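Local coordinates for protein putative dienelactone hydrolase (Klebsiella pneumoniae subsp. pneumoniae MGH 78578, PDB 3F67) that probably hydrolyses ester or lactone bonds as a member of the dienelactone hydrolase family of the alpha/beta-hydrolase superfamily, at residues T120-G125 with V143-K148; I128-A133 with A170-L175. All coordinates share one frame; numbering follows the deposited sequence. Where two conformers were deposited one is given.

Contact 1 of 2, residues T120-G125 with V143-K148; sequences TGFCWG and VAWYGK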
ATOM      1  N   THR A 120      -2.462  -2.020   2.806  1.00 13.87           N
ATOM      2  CA  THR A 120      -2.565  -2.330   1.378  1.00 14.02           C
ATOM      3  C   THR A 120      -2.010  -1.146   0.587  1.00 14.30           C
ATOM      4  O   THR A 120      -2.060   0.006   1.044  1.00 16.27           O
ATOM      5  CB  THR A 120      -4.026  -2.669   0.977  1.00 15.01           C
ATOM      6  OG1 THR A 120      -4.028  -3.257  -0.333  1.00 13.63           O
ATOM      7  CG2 THR A 120      -4.967  -1.420   1.004  1.00 15.66           C
ATOM      8  N   GLY A 121      -1.496  -1.417  -0.594  1.00 14.48           N
ATOM      9  CA  GLY A 121      -0.889  -0.311  -1.355  1.00 14.45           C
ATOM     10  C   GLY A 121      -0.839  -0.656  -2.824  1.00 14.76           C
ATOM     11  O   GLY A 121      -0.873  -1.829  -3.185  1.00 14.26           O
ATOM     12  N   PHE A 122      -0.746   0.381  -3.667  1.00 14.38           N
ATOM     13  CA  PHE A 122      -0.938   0.214  -5.112  1.00 13.81           C
ATOM     14  C   PHE A 122       0.244   0.791  -5.854  1.00 14.96           C
ATOM     15  O   PHE A 122       0.653   1.897  -5.559  1.00 16.47           O
ATOM     16  CB  PHE A 122      -2.226   0.962  -5.553  1.00 14.22           C
ATOM     17  CG  PHE A 122      -3.440   0.471  -4.825  1.00 15.24           C
ATOM     18  CD1 PHE A 122      -4.220  -0.546  -5.373  1.00 15.43           C
ATOM     19  CD2 PHE A 122      -3.749   0.998  -3.560  1.00 17.13           C
ATOM     20  CE1 PHE A 122      -5.365  -1.061  -4.638  1.00 16.20           C
ATOM     21  CE2 PHE A 122      -4.826   0.482  -2.815  1.00 16.68           C
ATOM     22  CZ  PHE A 122      -5.628  -0.535  -3.363  1.00 14.22           C
ATOM     23  N   CYS A 123       0.766   0.021  -6.799  0.50 15.48           N
ATOM     24  CA  CYS A 123       1.778   0.519  -7.703  0.50 16.82           C
ATOM     25  C   CYS A 123       3.055   0.844  -6.909  0.50 16.23           C
ATOM     26  O   CYS A 123       3.612  -0.065  -6.269  0.50 15.70           O
ATOM     27  CB  CYS A 123       1.219   1.721  -8.458  0.50 17.70           C
ATOM     28  SG  CYS A 123       2.275   2.056  -9.755  0.50 23.29           S
ATOM     29  N   TRP A 124       3.507   2.104  -6.906  1.00 15.31           N
ATOM     30  CA  TRP A 124       4.622   2.521  -6.000  1.00 15.15           C
ATOM     31  C   TRP A 124       4.348   2.022  -4.561  1.00 15.22           C
ATOM     32  O   TRP A 124       5.239   1.478  -3.853  1.00 14.71           O
ATOM     33  CB  TRP A 124       4.769   4.061  -6.020  1.00 15.11           C
ATOM     34  CG  TRP A 124       5.830   4.586  -5.106  1.00 14.98           C
ATOM     35  CD1 TRP A 124       7.175   4.751  -5.397  1.00 15.36           C
ATOM     36  CD2 TRP A 124       5.650   4.993  -3.760  1.00 16.30           C
ATOM     37  NE1 TRP A 124       7.846   5.261  -4.284  1.00 15.04           N
ATOM     38  CE2 TRP A 124       6.917   5.443  -3.280  1.00 14.94           C
ATOM     39  CE3 TRP A 124       4.512   5.097  -2.918  1.00 14.37           C
ATOM     40  CZ2 TRP A 124       7.087   5.936  -1.970  1.00 16.67           C
ATOM     41  CZ3 TRP A 124       4.687   5.593  -1.602  1.00 16.24           C
ATOM     42  CH2 TRP A 124       5.955   5.996  -1.157  1.00 16.66           C
ATOM     43  N   GLY A 125       3.092   2.192  -4.149  1.00 13.93           N
ATOM     44  CA  GLY A 125       2.629   1.779  -2.830  1.00 13.95           C
ATOM     45  C   GLY A 125       2.597   0.274  -2.579  1.00 14.45           C
ATOM     46  O   GLY A 125       2.691  -0.163  -1.415  1.00 15.73           O
ATOM     47  N   VAL A 143      -1.518  -6.584   1.736  1.00 13.49           N
ATOM     48  CA  VAL A 143      -1.944  -6.862   0.345  1.00 14.86           C
ATOM     49  C   VAL A 143      -1.287  -5.840  -0.576  1.00 13.64           C
ATOM     50  O   VAL A 143      -1.582  -4.632  -0.489  1.00 14.46           O
ATOM     51  CB  VAL A 143      -3.499  -6.845   0.193  1.00 14.26           C
ATOM     52  CG1 VAL A 143      -3.909  -7.122  -1.303  1.00 15.21           C
ATOM     53  CG2 VAL A 143      -4.100  -7.970   1.131  1.00 15.63           C
ATOM     54  N   ALA A 144      -0.408  -6.333  -1.469  1.00 13.71           N
ATOM     55  CA  ALA A 144       0.391  -5.445  -2.351  1.00 13.22           C
ATOM     56  C   ALA A 144      -0.199  -5.584  -3.751  1.00 13.78           C
ATOM     57  O   ALA A 144      -0.290  -6.711  -4.293  1.00 14.89           O
ATOM     58  CB  ALA A 144       1.831  -5.910  -2.336  1.00 13.12           C
ATOM     59  N   TRP A 145      -0.606  -4.463  -4.347  1.00 13.54           N
ATOM     60  CA  TRP A 145      -1.113  -4.506  -5.714  1.00 13.74           C
ATOM     61  C   TRP A 145      -0.047  -3.994  -6.673  1.00 14.12           C
ATOM     62  O   TRP A 145       0.361  -2.850  -6.578  1.00 14.63           O
ATOM     63  CB  TRP A 145      -2.322  -3.620  -5.881  1.00 13.93           C
ATOM     64  CG  TRP A 145      -3.498  -3.901  -4.951  1.00 13.61           C
ATOM     65  CD1 TRP A 145      -3.539  -3.719  -3.573  1.00 12.23           C
ATOM     66  CD2 TRP A 145      -4.836  -4.291  -5.353  1.00 12.78           C
ATOM     67  NE1 TRP A 145      -4.825  -4.008  -3.113  1.00 13.59           N
ATOM     68  CE2 TRP A 145      -5.631  -4.328  -4.181  1.00 14.32           C
ATOM     69  CE3 TRP A 145      -5.426  -4.610  -6.598  1.00 14.28           C
ATOM     70  CZ2 TRP A 145      -7.030  -4.705  -4.204  1.00 14.73           C
ATOM     71  CZ3 TRP A 145      -6.816  -4.917  -6.663  1.00 13.00           C
ATOM     72  CH2 TRP A 145      -7.594  -4.970  -5.456  1.00 15.19           C
ATOM     73  N   TYR A 146       0.359  -4.872  -7.587  1.00 13.74           N
ATOM     74  CA  TYR A 146       1.315  -4.585  -8.686  1.00 15.38           C
ATOM     75  C   TYR A 146       2.420  -3.618  -8.264  1.00 15.87           C
ATOM     76  O   TYR A 146       2.583  -2.529  -8.858  1.00 16.56           O
ATOM     77  CB  TYR A 146       0.565  -4.096  -9.937  1.00 14.68           C
ATOM     78  CG  TYR A 146      -0.725  -3.323  -9.703  1.00 15.15           C
ATOM     79  CD1 TYR A 146      -0.708  -1.939  -9.469  1.00 15.01           C
ATOM     80  CD2 TYR A 146      -1.960  -3.959  -9.793  1.00 15.72           C
ATOM     81  CE1 TYR A 146      -1.886  -1.220  -9.283  1.00 16.01           C
ATOM     82  CE2 TYR A 146      -3.155  -3.235  -9.634  1.00 15.61           C
ATOM     83  CZ  TYR A 146      -3.109  -1.901  -9.369  1.00 15.15           C
ATOM     84  OH  TYR A 146      -4.264  -1.196  -9.215  1.00 17.39           O
ATOM     85  N   GLY A 147       3.172  -4.034  -7.240  1.00 15.58           N
ATOM     86  CA  GLY A 147       4.372  -3.334  -6.766  1.00 15.66           C
ATOM     87  C   GLY A 147       5.620  -3.968  -7.392  1.00 16.00           C
ATOM     88  O   GLY A 147       5.767  -5.202  -7.391  1.00 15.27           O
ATOM     89  N   LYS A 148       6.527  -3.131  -7.897  0.50 15.53           N
ATOM     90  CA  LYS A 148       7.807  -3.597  -8.447  0.50 15.75           C
ATOM     91  C   LYS A 148       8.523  -4.521  -7.484  0.50 15.57           C
ATOM     92  O   LYS A 148       8.642  -4.191  -6.296  0.50 15.61           O
ATOM     93  CB  LYS A 148       8.732  -2.398  -8.698  0.50 16.03           C
ATOM     94  CG  LYS A 148      10.150  -2.820  -8.984  0.50 17.88           C
ATOM     95  CD  LYS A 148      11.180  -1.722  -8.623  0.50 20.40           C
ATOM     96  CE  LYS A 148      10.634  -0.385  -8.998  0.50 24.44           C
ATOM     97  NZ  LYS A 148      10.165  -0.446 -10.412  0.50 26.97           N
TER
HETATM   98  O   HOH W   1       6.157  -0.302  -7.852  1.00 23.22           O
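Thr120, Gly121 and Phe122 run beside Val143, Ala144 and Trp145 as neighbouring parallel strands, their short axes 4.9 Å apart and only 6° from parallel. The ladder is staggered as parallel pairing demands: Gly121 N gives to Val143 O, Trp145 N to Gly121 O at 2.9 Å, and Cys123 N to Trp145 O at 2.9 Å, the last of these at the residue that N-caps the helix. Val143 O accepts a second hydrogen bond from Thr120 OG1 at 2.8 Å, a donor tilted 32° from the carbonyl plane, so two bonds grip this buried oxygen. That hydroxyl extends away from its own backbone nitrogen, which also sets OG1 in plane at the indole edge of Trp145; there it receives a weak, bent bond from NE1 at 3.0 Å.

The Phe122 and Trp145 rings leave the same face of the sheet side by side and pointing the same way. Phe122 CE1 sits over the indole face, 3.3 Å from Trp145 CE2, with the ring planes inclined by 31°, and Met234 of helix 224-238 touches Thr120 further along this face. Next along the chain, the Tyr146 ring lies with Trp145 CB above the centre of one face, and its hydroxyl, bonded to Asn215 N, comes to the edge of the Phe122 ring. A water joins Cys123 O, weakly, to Lys148 N.

Cys123, with a positive phi, is the N-cap of helix 124-133 and touches His212. The strained strand-to-helix turn Gly121-Phe122-Cys123-Trp124-Gly125 fits the GxCxG nucleophile elbow of dienelactone hydrolases, in which Cys123 would probably be the nucleophile of a Cys-His-Asp triad with His212 and Asp180.

Contact 2 of 2, residues I128-A133 with A170-L175; sequences ITWLYA and APVLGL
Ala170, in the loop before strand 172-177, meets Ala133 of the opposing helix; its CB points toward the helix, and its N lies 4.0 Å from Ala133 O, so the two backbones pass close without a bond between them. The backbone tie here comes from Asn169, the residue before, which is hydrogen-bonded to Ala133. Pro171, next in line, directs its CB away from the helix and touches Thr201 and Tyr241.

Val172 carries most of the contact, and its two methyls divide the work. CG1, anti to the backbone N (chi1 -176°), stands over one face of the Trp130 indole: it is 3.5 Å from the centroid of the six-membered ring and 16° off the normal, a CH-pi contact. The other methyl, CG2, is turned to Ala133 and packs against its CB at 3.6 Å, which leaves the valine fitted between the indole and the small alanine about one helical turn further on. Trp130 reaches this place because its CG is anti to the carbonyl carbon, which carries the benzo ring across to the strand.

The segments 128-133 and 172-175 run nearly antiparallel (170°), their axes 9.8 Å apart: this is helix-on-sheet packing in the alpha/beta-hydrolase fold, with helix 124-133 lying along one face of the central parallel strands. Thr129 and Trp130 also rest on the intervening strand 141-145, through Ala142 and Ala144.

Leu173 has its CB directed away from the helix and touches Val205 of strand 202-207. Gly174 brings only its backbone to the indole, CA 4.4 Å from Trp130 CZ2, while NE1 of the same ring is hydrogen-bonded to Tyr176 OH, two residues further along the strand.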
ATOM      1  N   ILE A 128       6.137  -0.580  -1.571  1.00 14.55           N
ATOM      2  CA  ILE A 128       6.273  -0.143  -0.166  1.00 14.36           C
ATOM      3  C   ILE A 128       5.577  -1.134   0.775  1.00 14.84           C
ATOM      4  O   ILE A 128       6.100  -1.441   1.853  1.00 14.87           O
ATOM      5  CB  ILE A 128       5.706   1.303  -0.018  1.00 14.21           C
ATOM      6  CG1 ILE A 128       6.578   2.324  -0.789  1.00 14.07           C
ATOM      7  CG2 ILE A 128       5.546   1.689   1.473  1.00 13.74           C
ATOM      8  CD1 ILE A 128       8.037   2.396  -0.323  1.00 12.90           C
ATOM      9  N   THR A 129       4.431  -1.637   0.342  1.00 14.41           N
ATOM     10  CA  THR A 129       3.694  -2.638   1.103  1.00 14.31           C
ATOM     11  C   THR A 129       4.574  -3.858   1.440  1.00 14.71           C
ATOM     12  O   THR A 129       4.609  -4.285   2.586  1.00 13.58           O
ATOM     13  CB  THR A 129       2.370  -3.022   0.382  1.00 14.19           C
ATOM     14  OG1 THR A 129       1.498  -1.886   0.443  1.00 18.44           O
ATOM     15  CG2 THR A 129       1.624  -4.146   1.159  1.00 13.95           C
ATOM     16  N   TRP A 130       5.259  -4.428   0.438  1.00 14.45           N
ATOM     17  CA  TRP A 130       6.175  -5.531   0.722  1.00 14.86           C
ATOM     18  C   TRP A 130       7.240  -5.127   1.727  1.00 14.97           C
ATOM     19  O   TRP A 130       7.542  -5.873   2.669  1.00 14.61           O
ATOM     20  CB  TRP A 130       6.888  -5.966  -0.573  1.00 13.98           C
ATOM     21  CG  TRP A 130       6.041  -6.747  -1.554  1.00 13.27           C
ATOM     22  CD1 TRP A 130       5.506  -6.294  -2.750  1.00 12.85           C
ATOM     23  CD2 TRP A 130       5.696  -8.142  -1.462  1.00 13.15           C
ATOM     24  NE1 TRP A 130       4.844  -7.336  -3.399  1.00 13.78           N
ATOM     25  CE2 TRP A 130       4.943  -8.468  -2.622  1.00 14.20           C
ATOM     26  CE3 TRP A 130       5.935  -9.147  -0.486  1.00 13.81           C
ATOM     27  CZ2 TRP A 130       4.433  -9.752  -2.853  1.00 15.58           C
ATOM     28  CZ3 TRP A 130       5.429 -10.443  -0.714  1.00 14.34           C
ATOM     29  CH2 TRP A 130       4.686 -10.735  -1.897  1.00 16.34           C
ATOM     30  N   LEU A 131       7.863  -3.977   1.485  1.00 14.42           N
ATOM     31  CA  LEU A 131       8.920  -3.518   2.396  1.00 14.09           C
ATOM     32  C   LEU A 131       8.412  -3.386   3.836  1.00 14.70           C
ATOM     33  O   LEU A 131       9.135  -3.732   4.802  1.00 14.80           O
ATOM     34  CB  LEU A 131       9.532  -2.193   1.937  1.00 15.25           C
ATOM     35  CG  LEU A 131      10.196  -2.172   0.542  1.00 17.11           C
ATOM     36  CD1 LEU A 131      10.896  -0.808   0.282  1.00 19.63           C
ATOM     37  CD2 LEU A 131      11.107  -3.318   0.288  1.00 22.72           C
ATOM     38  N   TYR A 132       7.216  -2.790   3.995  1.00 13.81           N
ATOM     39  CA  TYR A 132       6.674  -2.555   5.336  1.00 14.23           C
ATOM     40  C   TYR A 132       6.391  -3.875   6.063  1.00 14.36           C
ATOM     41  O   TYR A 132       6.588  -3.981   7.306  1.00 15.28           O
ATOM     42  CB  TYR A 132       5.375  -1.701   5.269  1.00 13.39           C
ATOM     43  CG  TYR A 132       5.065  -1.104   6.621  1.00 13.18           C
ATOM     44  CD1 TYR A 132       5.929  -0.180   7.206  1.00 14.50           C
ATOM     45  CD2 TYR A 132       3.939  -1.519   7.324  1.00 14.17           C
ATOM     46  CE1 TYR A 132       5.685   0.332   8.465  1.00 13.90           C
ATOM     47  CE2 TYR A 132       3.659  -0.998   8.609  1.00 15.23           C
ATOM     48  CZ  TYR A 132       4.535  -0.072   9.152  1.00 16.59           C
ATOM     49  OH  TYR A 132       4.302   0.447  10.403  1.00 18.02           O
ATOM     50  N   ALA A 133       5.978  -4.898   5.303  1.00 13.76           N
ATOM     51  CA  ALA A 133       5.760  -6.211   5.888  1.00 15.00           C
ATOM     52  C   ALA A 133       7.050  -6.849   6.445  1.00 16.09           C
ATOM     53  O   ALA A 133       6.968  -7.674   7.349  1.00 16.68           O
ATOM     54  CB  ALA A 133       5.051  -7.185   4.871  1.00 15.48           C
ATOM     55  N   ALA A 170       4.710 -10.819   8.271  1.00 19.35           N
ATOM     56  CA  ALA A 170       3.248 -10.910   8.127  1.00 18.36           C
ATOM     57  C   ALA A 170       2.927 -11.553   6.788  1.00 17.86           C
ATOM     58  O   ALA A 170       3.720 -11.410   5.828  1.00 18.52           O
ATOM     59  CB  ALA A 170       2.635  -9.488   8.124  1.00 18.92           C
ATOM     60  N   PRO A 171       1.773 -12.272   6.690  1.00 16.60           N
ATOM     61  CA  PRO A 171       1.350 -12.847   5.408  1.00 15.84           C
ATOM     62  C   PRO A 171       1.065 -11.763   4.374  1.00 14.95           C
ATOM     63  O   PRO A 171       0.326 -10.803   4.689  1.00 15.62           O
ATOM     64  CB  PRO A 171       0.028 -13.589   5.756  1.00 15.98           C
ATOM     65  CG  PRO A 171       0.085 -13.769   7.222  1.00 19.14           C
ATOM     66  CD  PRO A 171       0.844 -12.620   7.787  1.00 16.42           C
ATOM     67  N   VAL A 172       1.648 -11.908   3.175  1.00 13.77           N
ATOM     68  CA  VAL A 172       1.464 -10.899   2.129  1.00 13.87           C
ATOM     69  C   VAL A 172       0.818 -11.545   0.943  1.00 13.51           C
ATOM     70  O   VAL A 172       1.286 -12.576   0.465  1.00 14.07           O
ATOM     71  CB  VAL A 172       2.807 -10.302   1.639  1.00 13.77           C
ATOM     72  CG1 VAL A 172       2.511  -9.210   0.654  1.00 14.21           C
ATOM     73  CG2 VAL A 172       3.623  -9.725   2.824  1.00 13.57           C
ATOM     74  N   LEU A 173      -0.266 -10.940   0.477  1.00 12.94           N
ATOM     75  CA  LEU A 173      -0.930 -11.369  -0.782  1.00 13.40           C
ATOM     76  C   LEU A 173      -0.537 -10.345  -1.847  1.00 13.25           C
ATOM     77  O   LEU A 173      -0.715  -9.124  -1.629  1.00 15.15           O
ATOM     78  CB  LEU A 173      -2.455 -11.271  -0.602  1.00 13.52           C
ATOM     79  CG  LEU A 173      -3.290 -11.351  -1.867  1.00 13.10           C
ATOM     80  CD1 LEU A 173      -3.097 -12.718  -2.643  1.00 14.81           C
ATOM     81  CD2 LEU A 173      -4.786 -11.253  -1.456  1.00 13.84           C
ATOM     82  N   GLY A 174      -0.033 -10.798  -2.995  1.00 13.52           N
ATOM     83  CA  GLY A 174       0.235  -9.853  -4.095  1.00 15.14           C
ATOM     84  C   GLY A 174      -0.818 -10.024  -5.180  1.00 15.23           C
ATOM     85  O   GLY A 174      -1.217 -11.141  -5.500  1.00 15.40           O
ATOM     86  N   LEU A 175      -1.283  -8.918  -5.747  1.00 14.53           N
ATOM     87  CA  LEU A 175      -2.286  -8.977  -6.837  1.00 13.73           C
ATOM     88  C   LEU A 175      -1.633  -8.326  -8.059  1.00 14.62           C
ATOM     89  O   LEU A 175      -1.386  -7.116  -8.065  1.00 15.12           O
ATOM     90  CB  LEU A 175      -3.554  -8.196  -6.386  1.00 14.17           C
ATOM     91  CG  LEU A 175      -4.219  -8.815  -5.134  1.00 14.53           C
ATOM     92  CD1 LEU A 175      -5.317  -7.862  -4.587  1.00 14.00           C
ATOM     93  CD2 LEU A 175      -4.840 -10.246  -5.451  1.00 13.36           C
TER

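From the N terminus, the chain runs along strand 116-122, turns at Cys123, runs back along helix 124-133 and enters parallel strand 141-145, where contact 1 closes this beta-alpha-beta unit across 17 residues. Contact 2 opens within that loop, on the same helix, and closes only at 170-175, with 36 residues between its segments, so the two loops cross rather than nest. Strands 141-145 and 172-177 are neighbours, and probable hydrogen bonds from Ala144 N to Leu173 O and from Leu175 N to Ala144 O join the contacts. Ala144 CB also packs on Trp130. Contact 1 pairs two neighbouring strands, and contact 2 seats the helix that joins them on the next strand.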